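Local coordinates for protein putative TIM-barrel metal-dependent hydrolase (Mycobacterium avium subsp. paratuberculosis S397, PDB 4DZI) that probably catalyses a metal-dependent hydrolysis at a two-metal site, occupied here by cadmium, as a TIM-barrel enzyme of the amidohydrolase superfamily, at residues C[167-172]-C[179-184]; C[238-243]-C[260-265]; C[4-9]-C[376-381]. All blocks are in the same frame, centred on the assembly; numbering follows the deposited sequence.

Interaction 1 (C[167-172]-C[179-184]); sequences PIVSLA and EEVDFV
In the TIM barrel of this amidohydrolase, P167 and V169 follow strand 163-165 in extended form and lie against V184 and V181 of helix 174-186, the helix that comes next in the chain. The pyrrolidine ring of P167 presses its CG on the branch point of V184, 3.7 Å from V184 CB. Its CB meets the V184 methyl CG1, likewise at 3.7 Å. The V184 fork is turned (chi1 -57°) with CG1 beside its own backbone N and CG2 between N and the carbonyl carbon; P167 CG sits over the fork, 3.9 Å from V184 CG2. One turn earlier a single methyl, V181 CG2, faces both branches of V169, lying 3.9 Å from V169 CG1 and 4.0 Å from V169 CG2. Beside these two pairs E180 sends its chain toward the loop: CG is anti to the backbone N (chi1 -165°), and a bend at chi2 (71°) turns the carboxylate across the helix, toward helix 136-153. E180 CG passes 4.2 Å from I168 O, a loose contact. Its OE2 accepts from H144 ND1 and N147 ND2 of helix 136-153; N147 OD1 also takes the backbone N-H of I168. P167 and V169 make backbone hydrogen bonds with L193, so a neighbouring strand holds the loop from another side. An ST turn at S170, whose OG accepts from A172 N, ends the extended run. This is the strand-to-helix connection of a beta/alpha barrel, with the helix folded back over the chain that leads into it.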
loop_
_atom_site.group_PDB
_atom_site.type_symbol
_atom_site.label_atom_id
_atom_site.label_comp_id
_atom_site.label_asym_id
_atom_site.label_seq_id
_atom_site.Cartn_x
_atom_site.Cartn_y
_atom_site.Cartn_z
ATOM N N PRO C 167 -22.791 -8.770 -14.417
ATOM C CA PRO C 167 -23.515 -8.665 -13.152
ATOM C C PRO C 167 -22.501 -8.701 -11.994
ATOM O O PRO C 167 -21.335 -9.070 -12.199
ATOM C CB PRO C 167 -24.377 -9.939 -13.109
ATOM C CG PRO C 167 -23.615 -10.912 -13.965
ATOM C CD PRO C 167 -22.948 -10.098 -15.060
ATOM N N ILE C 168 -22.953 -8.338 -10.804
ATOM C CA ILE C 168 -22.077 -8.377 -9.615
ATOM C C ILE C 168 -22.296 -9.685 -8.882
ATOM O O ILE C 168 -23.439 -10.130 -8.740
ATOM C CB ILE C 168 -22.366 -7.191 -8.675
ATOM C CG1 ILE C 168 -22.033 -5.863 -9.371
ATOM C CG2 ILE C 168 -21.552 -7.324 -7.380
ATOM C CD1 ILE C 168 -22.503 -4.637 -8.606
ATOM N N VAL C 169 -21.217 -10.305 -8.404
ATOM C CA VAL C 169 -21.339 -11.435 -7.466
ATOM C C VAL C 169 -20.679 -11.003 -6.170
ATOM O O VAL C 169 -19.503 -10.609 -6.184
ATOM C CB VAL C 169 -20.681 -12.708 -7.985
ATOM C CG1 VAL C 169 -20.707 -13.790 -6.913
ATOM C CG2 VAL C 169 -21.437 -13.170 -9.232
ATOM N N SER C 170 -21.450 -10.997 -5.080
ATOM C CA SER C 170 -20.865 -10.829 -3.760
ATOM C C SER C 170 -20.647 -12.202 -3.149
ATOM O O SER C 170 -21.539 -13.065 -3.168
ATOM C CB SER C 170 -21.771 -10.030 -2.823
ATOM O OG SER C 170 -21.213 -10.029 -1.490
ATOM N N LEU C 171 -19.472 -12.392 -2.564
ATOM C CA LEU C 171 -19.179 -13.616 -1.833
ATOM C C LEU C 171 -19.533 -13.500 -0.332
ATOM O O LEU C 171 -19.124 -14.381 0.443
ATOM C CB LEU C 171 -17.691 -13.944 -1.950
ATOM C CG LEU C 171 -17.271 -14.351 -3.359
ATOM C CD1 LEU C 171 -15.764 -14.390 -3.531
ATOM C CD2 LEU C 171 -17.890 -15.697 -3.667
ATOM N N ALA C 172 -20.275 -12.463 0.072
ATOM C CA ALA C 172 -20.511 -12.197 1.499
ATOM C C ALA C 172 -21.191 -13.376 2.182
ATOM O O ALA C 172 -20.903 -13.679 3.331
ATOM C CB ALA C 172 -21.293 -10.900 1.715
ATOM N N GLU C 179 -25.739 -19.563 -5.575
ATOM C CA GLU C 179 -27.037 -19.314 -6.221
ATOM C C GLU C 179 -27.020 -18.125 -7.171
ATOM O O GLU C 179 -27.627 -18.170 -8.213
ATOM C CB GLU C 179 -28.152 -19.097 -5.200
ATOM C CG GLU C 179 -28.434 -20.331 -4.364
ATOM C CD GLU C 179 -29.480 -20.065 -3.305
ATOM O OE1 GLU C 179 -30.372 -19.224 -3.560
ATOM O OE2 GLU C 179 -29.401 -20.690 -2.226
ATOM N N GLU C 180 -26.374 -17.027 -6.775
ATOM C CA GLU C 180 -26.298 -15.894 -7.681
ATOM C C GLU C 180 -25.524 -16.257 -8.946
ATOM O O GLU C 180 -25.891 -15.847 -10.039
ATOM C CB GLU C 180 -25.632 -14.676 -6.999
ATOM C CG GLU C 180 -25.891 -13.398 -7.795
ATOM C CD GLU C 180 -27.347 -12.950 -7.696
ATOM O OE1 GLU C 180 -27.965 -13.132 -6.606
ATOM O OE2 GLU C 180 -27.874 -12.400 -8.686
ATOM N N VAL C 181 -24.425 -16.990 -8.799
ATOM C CA VAL C 181 -23.616 -17.314 -9.946
ATOM C C VAL C 181 -24.430 -18.228 -10.885
ATOM O O VAL C 181 -24.496 -18.009 -12.084
ATOM C CB VAL C 181 -22.320 -18.042 -9.575
ATOM C CG1 VAL C 181 -21.699 -18.637 -10.828
ATOM C CG2 VAL C 181 -21.339 -17.113 -8.875
ATOM N N ASP C 182 -25.069 -19.247 -10.324
ATOM C CA ASP C 182 -25.928 -20.105 -11.147
ATOM C C ASP C 182 -26.989 -19.302 -11.896
ATOM O O ASP C 182 -27.235 -19.552 -13.079
ATOM C CB ASP C 182 -26.589 -21.202 -10.290
ATOM C CG ASP C 182 -25.607 -22.280 -9.874
ATOM O OD1 ASP C 182 -24.497 -22.328 -10.462
ATOM O OD2 ASP C 182 -25.940 -23.083 -8.964
ATOM N N PHE C 183 -27.621 -18.349 -11.217
ATOM C CA PHE C 183 -28.655 -17.537 -11.837
ATOM C C PHE C 183 -28.097 -16.710 -13.007
ATOM O O PHE C 183 -28.683 -16.694 -14.078
ATOM C CB PHE C 183 -29.331 -16.615 -10.809
ATOM C CG PHE C 183 -30.035 -15.439 -11.432
ATOM C CD1 PHE C 183 -29.396 -14.206 -11.533
ATOM C CD2 PHE C 183 -31.324 -15.562 -11.914
ATOM C CE1 PHE C 183 -30.030 -13.123 -12.119
ATOM C CE2 PHE C 183 -31.970 -14.482 -12.491
ATOM C CZ PHE C 183 -31.325 -13.262 -12.597
ATOM N N VAL C 184 -26.978 -16.009 -12.805
ATOM C CA VAL C 184 -26.428 -15.172 -13.899
ATOM C C VAL C 184 -25.841 -15.987 -15.055
ATOM O O VAL C 184 -26.006 -15.618 -16.210
ATOM C CB VAL C 184 -25.433 -14.058 -13.408
ATOM C CG1 VAL C 184 -26.117 -13.154 -12.370
ATOM C CG2 VAL C 184 -24.138 -14.663 -12.868
#

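Interaction 2 (C[238-243]-C[260-265]); sequences HIAAAW and QVLLDD
L262 is the bump of this contact: its side chain reaches from helix 257-263 into a hollow on helix 237-242 formed by I239, A240 and W243. The floor is A240, where the short side chain leaves the backbone accessible. L262 CD1 comes 3.8 Å from A240 CA, whereas L262 CD1 and A240 CB are 4.4 Å apart. One wall is W243, just past the end of the helix. The same methyl, L262 CD1, lies 3.9 Å from W243 CD1 and 4.0 Å from W243 CB, meeting the five-membered part of the indole obliquely at its root, while the two side chains run at about a right angle. The other wall is I239. Its CG2, anti to the backbone N, stands 4.1 Å from L262 CB, so it packs against the base of the leucine and not its end. The CD1 end of I239 extends past that base to 4.0 Å from L262 O. The extended leucine (chi1 -66°, chi2 -178°) carries CD1 out to A240 and W243 while CB stays level with the isoleucine. I239 O lies in the indole plane at its edge, and W243 NE1 hydrogen-bonds to Y236 OH of the second subunit, a bond that helps fix the ring's rotation. That subunit also packs D270 on I239 and L262, and its R305 forms salt bridges with D264 and D265, which lie just beyond L262. Across the two segments the contact is apolar, with I239 also touching the carbonyl oxygen of L262, and no polar bond joins the pair; polar partners lie outside it, several on the second subunit and R301 of the same chain for D265, consistent with a leucine-filled hollow that belongs to the dimer interface.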
loop_
_atom_site.group_PDB
_atom_site.type_symbol
_atom_site.label_atom_id
_atom_site.label_comp_id
_atom_site.label_asym_id
_atom_site.label_seq_id
_atom_site.Cartn_x
_atom_site.Cartn_y
_atom_site.Cartn_z
ATOM N N HIS C 238 -9.885 3.724 4.830
ATOM C CA HIS C 238 -9.446 3.432 6.229
ATOM C C HIS C 238 -7.971 3.720 6.491
ATOM O O HIS C 238 -7.587 4.056 7.616
ATOM C CB HIS C 238 -9.856 2.033 6.718
ATOM C CG HIS C 238 -9.041 0.886 6.135
ATOM N ND1 HIS C 238 -8.004 0.323 6.791
ATOM C CD2 HIS C 238 -9.177 0.174 4.936
ATOM C CE1 HIS C 238 -7.486 -0.682 6.044
ATOM N NE2 HIS C 238 -8.207 -0.771 4.909
ATOM N N ILE C 239 -7.139 3.632 5.460
ATOM C CA ILE C 239 -5.728 4.007 5.589
ATOM C C ILE C 239 -5.566 5.509 5.828
ATOM O O ILE C 239 -4.894 5.942 6.777
ATOM C CB ILE C 239 -4.889 3.588 4.357
ATOM C CG1 ILE C 239 -4.956 2.067 4.148
ATOM C CG2 ILE C 239 -3.436 4.039 4.546
ATOM C CD1 ILE C 239 -3.967 1.552 3.124
ATOM N N ALA C 240 -6.172 6.320 4.971
ATOM C CA ALA C 240 -6.154 7.762 5.211
ATOM C C ALA C 240 -6.720 8.057 6.603
ATOM O O ALA C 240 -6.238 8.962 7.293
ATOM C CB ALA C 240 -6.930 8.511 4.131
ATOM N N ALA C 241 -7.708 7.269 7.027
ATOM C CA ALA C 241 -8.331 7.462 8.336
ATOM C C ALA C 241 -7.331 7.256 9.477
ATOM O O ALA C 241 -7.302 8.026 10.442
ATOM C CB ALA C 241 -9.504 6.516 8.506
ATOM N N ALA C 242 -6.531 6.214 9.353
ATOM C CA ALA C 242 -5.530 5.918 10.355
ATOM C C ALA C 242 -4.542 7.068 10.467
ATOM O O ALA C 242 -3.968 7.246 11.533
ATOM C CB ALA C 242 -4.799 4.641 9.995
ATOM N N TRP C 243 -4.330 7.808 9.365
ATOM C CA TRP C 243 -3.430 8.991 9.310
ATOM C C TRP C 243 -4.098 10.298 9.671
ATOM O O TRP C 243 -3.538 11.353 9.439
ATOM C CB TRP C 243 -2.697 9.093 7.971
ATOM C CG TRP C 243 -1.582 8.068 7.869
ATOM C CD1 TRP C 243 -1.643 6.761 7.394
ATOM C CD2 TRP C 243 -0.203 8.256 8.298
ATOM N NE1 TRP C 243 -0.411 6.147 7.503
ATOM C CE2 TRP C 243 0.486 6.998 8.052
ATOM C CE3 TRP C 243 0.501 9.321 8.864
ATOM C CZ2 TRP C 243 1.830 6.836 8.329
ATOM C CZ3 TRP C 243 1.853 9.146 9.162
ATOM C CH2 TRP C 243 2.504 7.945 8.893
ATOM N N GLN C 260 -5.409 10.369 -1.479
ATOM C CA GLN C 260 -5.198 9.559 -2.675
ATOM C C GLN C 260 -3.771 9.005 -2.813
ATOM O O GLN C 260 -3.552 7.955 -3.424
ATOM C CB GLN C 260 -5.602 10.319 -3.945
ATOM C CG GLN C 260 -5.534 9.446 -5.202
ATOM C CD GLN C 260 -6.531 8.278 -5.207
ATOM O OE1 GLN C 260 -6.448 7.394 -6.056
ATOM N NE2 GLN C 260 -7.464 8.267 -4.255
ATOM N N VAL C 261 -2.808 9.713 -2.232
ATOM C CA VAL C 261 -1.448 9.222 -2.229
ATOM C C VAL C 261 -1.401 7.943 -1.384
ATOM O O VAL C 261 -0.655 7.018 -1.689
ATOM C CB VAL C 261 -0.487 10.292 -1.655
ATOM C CG1 VAL C 261 0.894 9.705 -1.523
ATOM C CG2 VAL C 261 -0.446 11.536 -2.544
ATOM N N LEU C 262 -2.197 7.907 -0.315
ATOM C CA LEU C 262 -2.225 6.728 0.562
ATOM C C LEU C 262 -3.083 5.613 0.028
ATOM O O LEU C 262 -3.055 4.493 0.581
ATOM C CB LEU C 262 -2.826 7.117 1.922
ATOM C CG LEU C 262 -1.951 8.101 2.686
ATOM C CD1 LEU C 262 -2.566 8.416 4.037
ATOM C CD2 LEU C 262 -0.556 7.521 2.886
ATOM N N LEU C 263 -3.912 5.926 -0.962
ATOM C CA LEU C 263 -4.869 4.935 -1.487
ATOM C C LEU C 263 -4.421 4.343 -2.826
ATOM O O LEU C 263 -4.188 3.137 -2.945
ATOM C CB LEU C 263 -6.251 5.573 -1.629
ATOM C CG LEU C 263 -7.453 4.632 -1.731
ATOM C CD1 LEU C 263 -8.691 5.346 -1.203
ATOM C CD2 LEU C 263 -7.649 4.190 -3.165
ATOM N N ASP C 264 -4.317 5.222 -3.812
ATOM C CA ASP C 264 -3.867 4.889 -5.156
ATOM C C ASP C 264 -4.401 3.533 -5.594
ATOM O O ASP C 264 -5.635 3.337 -5.624
ATOM C CB ASP C 264 -2.340 4.932 -5.243
ATOM C CG ASP C 264 -1.838 5.067 -6.691
ATOM O OD1 ASP C 264 -2.589 5.595 -7.555
ATOM O OD2 ASP C 264 -0.700 4.636 -6.984
ATOM N N ASP C 265 -3.490 2.637 -5.951
ATOM C CA ASP C 265 -3.863 1.332 -6.504
ATOM C C ASP C 265 -3.704 0.174 -5.497
ATOM O O ASP C 265 -3.512 -1.001 -5.878
ATOM C CB ASP C 265 -3.064 1.070 -7.790
ATOM C CG ASP C 265 -1.572 1.001 -7.538
ATOM O OD1 ASP C 265 -1.158 1.279 -6.365
ATOM O OD2 ASP C 265 -0.814 0.666 -8.490
#

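Interaction 3 (C[4-9]-C[376-381]); sequences ALNYRV and FSESDI
The contact joins the N-terminal run of the barrel to its last helix: the chain leading into strand 9-15, with Y7 its main arm, meets the first turn of helix 378-393, chiefly at I381. The turn opens at S377, the N-cap, whose OG accepts from D380 N at 3.1 Å. E378, next along, has an extended side chain that brings OE2 near N6 ND2, but at 4.5 Å the two are too far apart for a hydrogen bond. Its backbone does more, because a water links E378 O to the Y7 hydroxyl. S379 and D380 turn away, and I381 returns to the interface. Its CG2, anti to the backbone N, sits 3.6 Å from Y7 OH, and the same oxygen lies 3.6 Å from I381 C; the two side chains run at about a right angle. L5 CD2 adds a looser contact with that methyl at 4.4 Å, while L5 CB covers one face of the tyrosine ring. R382 makes a cation-pi contact with the ring. The water lies in the ring plane at its edge, 2.7 Å from Y7 OH, and donates to E378 O at 2.8 Å.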
loop_
_atom_site.group_PDB
_atom_site.type_symbol
_atom_site.label_atom_id
_atom_site.label_comp_id
_atom_site.label_asym_id
_atom_site.label_seq_id
_atom_site.Cartn_x
_atom_site.Cartn_y
_atom_site.Cartn_z
ATOM N N ALA C 4 -7.222 5.215 -38.892
ATOM C CA ALA C 4 -8.360 4.347 -38.449
ATOM C C ALA C 4 -8.000 2.879 -38.619
ATOM O O ALA C 4 -7.359 2.507 -39.600
ATOM C CB ALA C 4 -9.623 4.670 -39.236
ATOM N N LEU C 5 -8.443 2.042 -37.685
ATOM C CA LEU C 5 -8.139 0.619 -37.742
ATOM C C LEU C 5 -8.988 -0.082 -38.804
ATOM O O LEU C 5 -10.059 0.405 -39.149
ATOM C CB LEU C 5 -8.399 -0.039 -36.383
ATOM C CG LEU C 5 -7.470 0.356 -35.220
ATOM C CD1 LEU C 5 -8.049 -0.242 -33.945
ATOM C CD2 LEU C 5 -6.049 -0.128 -35.439
ATOM N N ASN C 6 -8.500 -1.231 -39.279
ATOM C CA ASN C 6 -9.203 -2.020 -40.296
ATOM C C ASN C 6 -10.160 -3.022 -39.678
ATOM O O ASN C 6 -10.718 -3.855 -40.382
ATOM C CB ASN C 6 -8.185 -2.757 -41.184
ATOM C CG ASN C 6 -7.336 -1.797 -42.027
ATOM O OD1 ASN C 6 -7.831 -0.783 -42.476
ATOM N ND2 ASN C 6 -6.059 -2.123 -42.228
ATOM N N TYR C 7 -10.344 -2.966 -38.356
ATOM C CA TYR C 7 -11.246 -3.910 -37.705
ATOM C C TYR C 7 -11.917 -3.184 -36.555
ATOM O O TYR C 7 -11.360 -2.169 -36.058
ATOM C CB TYR C 7 -10.464 -5.120 -37.172
ATOM C CG TYR C 7 -9.203 -4.704 -36.419
ATOM C CD1 TYR C 7 -9.258 -4.399 -35.030
ATOM C CD2 TYR C 7 -7.986 -4.570 -37.088
ATOM C CE1 TYR C 7 -8.118 -3.997 -34.343
ATOM C CE2 TYR C 7 -6.836 -4.177 -36.411
ATOM C CZ TYR C 7 -6.918 -3.887 -35.040
ATOM O OH TYR C 7 -5.746 -3.477 -34.408
ATOM N N ARG C 8 -13.086 -3.678 -36.156
ATOM C CA ARG C 8 -13.800 -3.128 -34.973
ATOM C C ARG C 8 -13.041 -3.557 -33.741
ATOM O O ARG C 8 -12.402 -4.584 -33.739
ATOM C CB ARG C 8 -15.240 -3.630 -34.905
ATOM C CG ARG C 8 -16.098 -3.155 -36.087
ATOM C CD ARG C 8 -17.309 -4.075 -36.262
ATOM N NE ARG C 8 -16.899 -5.426 -36.668
ATOM C CZ ARG C 8 -17.725 -6.471 -36.707
ATOM N NH1 ARG C 8 -17.292 -7.676 -37.076
ATOM N NH2 ARG C 8 -18.992 -6.300 -36.353
ATOM N N VAL C 9 -13.157 -2.770 -32.674
ATOM C CA VAL C 9 -12.432 -3.098 -31.453
ATOM C C VAL C 9 -13.348 -3.717 -30.418
ATOM O O VAL C 9 -14.579 -3.681 -30.541
ATOM C CB VAL C 9 -11.719 -1.858 -30.891
ATOM C CG1 VAL C 9 -10.760 -1.290 -31.939
ATOM C CG2 VAL C 9 -12.713 -0.781 -30.461
ATOM N N PHE C 376 4.395 -0.936 -30.856
ATOM C CA PHE C 376 3.971 -2.317 -31.082
ATOM C C PHE C 376 3.762 -2.588 -32.575
ATOM O O PHE C 376 3.348 -1.702 -33.294
ATOM C CB PHE C 376 2.646 -2.547 -30.360
ATOM C CG PHE C 376 2.787 -2.662 -28.867
ATOM C CD1 PHE C 376 3.091 -3.880 -28.286
ATOM C CD2 PHE C 376 2.595 -1.546 -28.054
ATOM C CE1 PHE C 376 3.233 -3.995 -26.899
ATOM C CE2 PHE C 376 2.735 -1.654 -26.667
ATOM C CZ PHE C 376 3.049 -2.877 -26.105
ATOM N N SER C 377 3.973 -3.839 -32.974
ATOM C CA SER C 377 3.651 -4.270 -34.343
ATOM C C SER C 377 2.157 -4.199 -34.617
ATOM O O SER C 377 1.317 -4.220 -33.701
ATOM C CB SER C 377 4.120 -5.697 -34.571
ATOM O OG SER C 377 3.399 -6.595 -33.755
ATOM N N GLU C 378 1.820 -4.145 -35.897
ATOM C CA GLU C 378 0.413 -4.068 -36.302
ATOM C C GLU C 378 -0.345 -5.268 -35.711
ATOM O O GLU C 378 -1.489 -5.131 -35.278
ATOM C CB GLU C 378 0.317 -4.082 -37.836
ATOM C CG GLU C 378 -1.053 -3.712 -38.361
ATOM C CD GLU C 378 -1.142 -3.787 -39.878
ATOM O OE1 GLU C 378 -0.096 -4.009 -40.527
ATOM O OE2 GLU C 378 -2.262 -3.625 -40.406
ATOM N N SER C 379 0.256 -6.446 -35.710
ATOM C CA SER C 379 -0.446 -7.607 -35.187
ATOM C C SER C 379 -0.562 -7.614 -33.668
ATOM O O SER C 379 -1.545 -8.132 -33.136
ATOM C CB SER C 379 0.125 -8.932 -35.699
ATOM O OG SER C 379 1.478 -9.053 -35.361
ATOM N N ASP C 380 0.424 -7.054 -32.961
ATOM C CA ASP C 380 0.256 -6.883 -31.518
ATOM C C ASP C 380 -0.828 -5.855 -31.165
ATOM O O ASP C 380 -1.512 -6.005 -30.147
ATOM C CB ASP C 380 1.608 -6.493 -30.824
ATOM C CG ASP C 380 2.525 -7.689 -30.596
ATOM O OD1 ASP C 380 2.084 -8.851 -30.750
ATOM O OD2 ASP C 380 3.699 -7.464 -30.236
ATOM N N ILE C 381 -0.953 -4.805 -31.970
ATOM C CA ILE C 381 -2.036 -3.828 -31.767
ATOM C C ILE C 381 -3.379 -4.520 -31.919
ATOM O O ILE C 381 -4.295 -4.278 -31.142
ATOM C CB ILE C 381 -1.912 -2.611 -32.689
ATOM C CG1 ILE C 381 -0.668 -1.819 -32.282
ATOM C CG2 ILE C 381 -3.153 -1.719 -32.608
ATOM C CD1 ILE C 381 -0.248 -0.745 -33.255
HETATM O O HOH W 1 -3.523 -3.346 -36.003
#

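Interactions 1 and 2 are buried, whereas interaction 3 lies at the surface, where the segments 4-9 and 376-381 join the N-terminal run to the start of the last helix. Interaction 1 joins a loop to the helix that follows it within one beta/alpha step, and one oxygen of its buried glutamate takes two hydrogen bonds from a neighbouring helix. Interaction 2 packs two helices by apolar contact, with several polar groups beside it bonded to the second subunit, which touches neither of the others. Interaction 3 has the least buried area and leans on a bridging water. The three share no element and do not touch: their centres are about 30 to 38 Å apart.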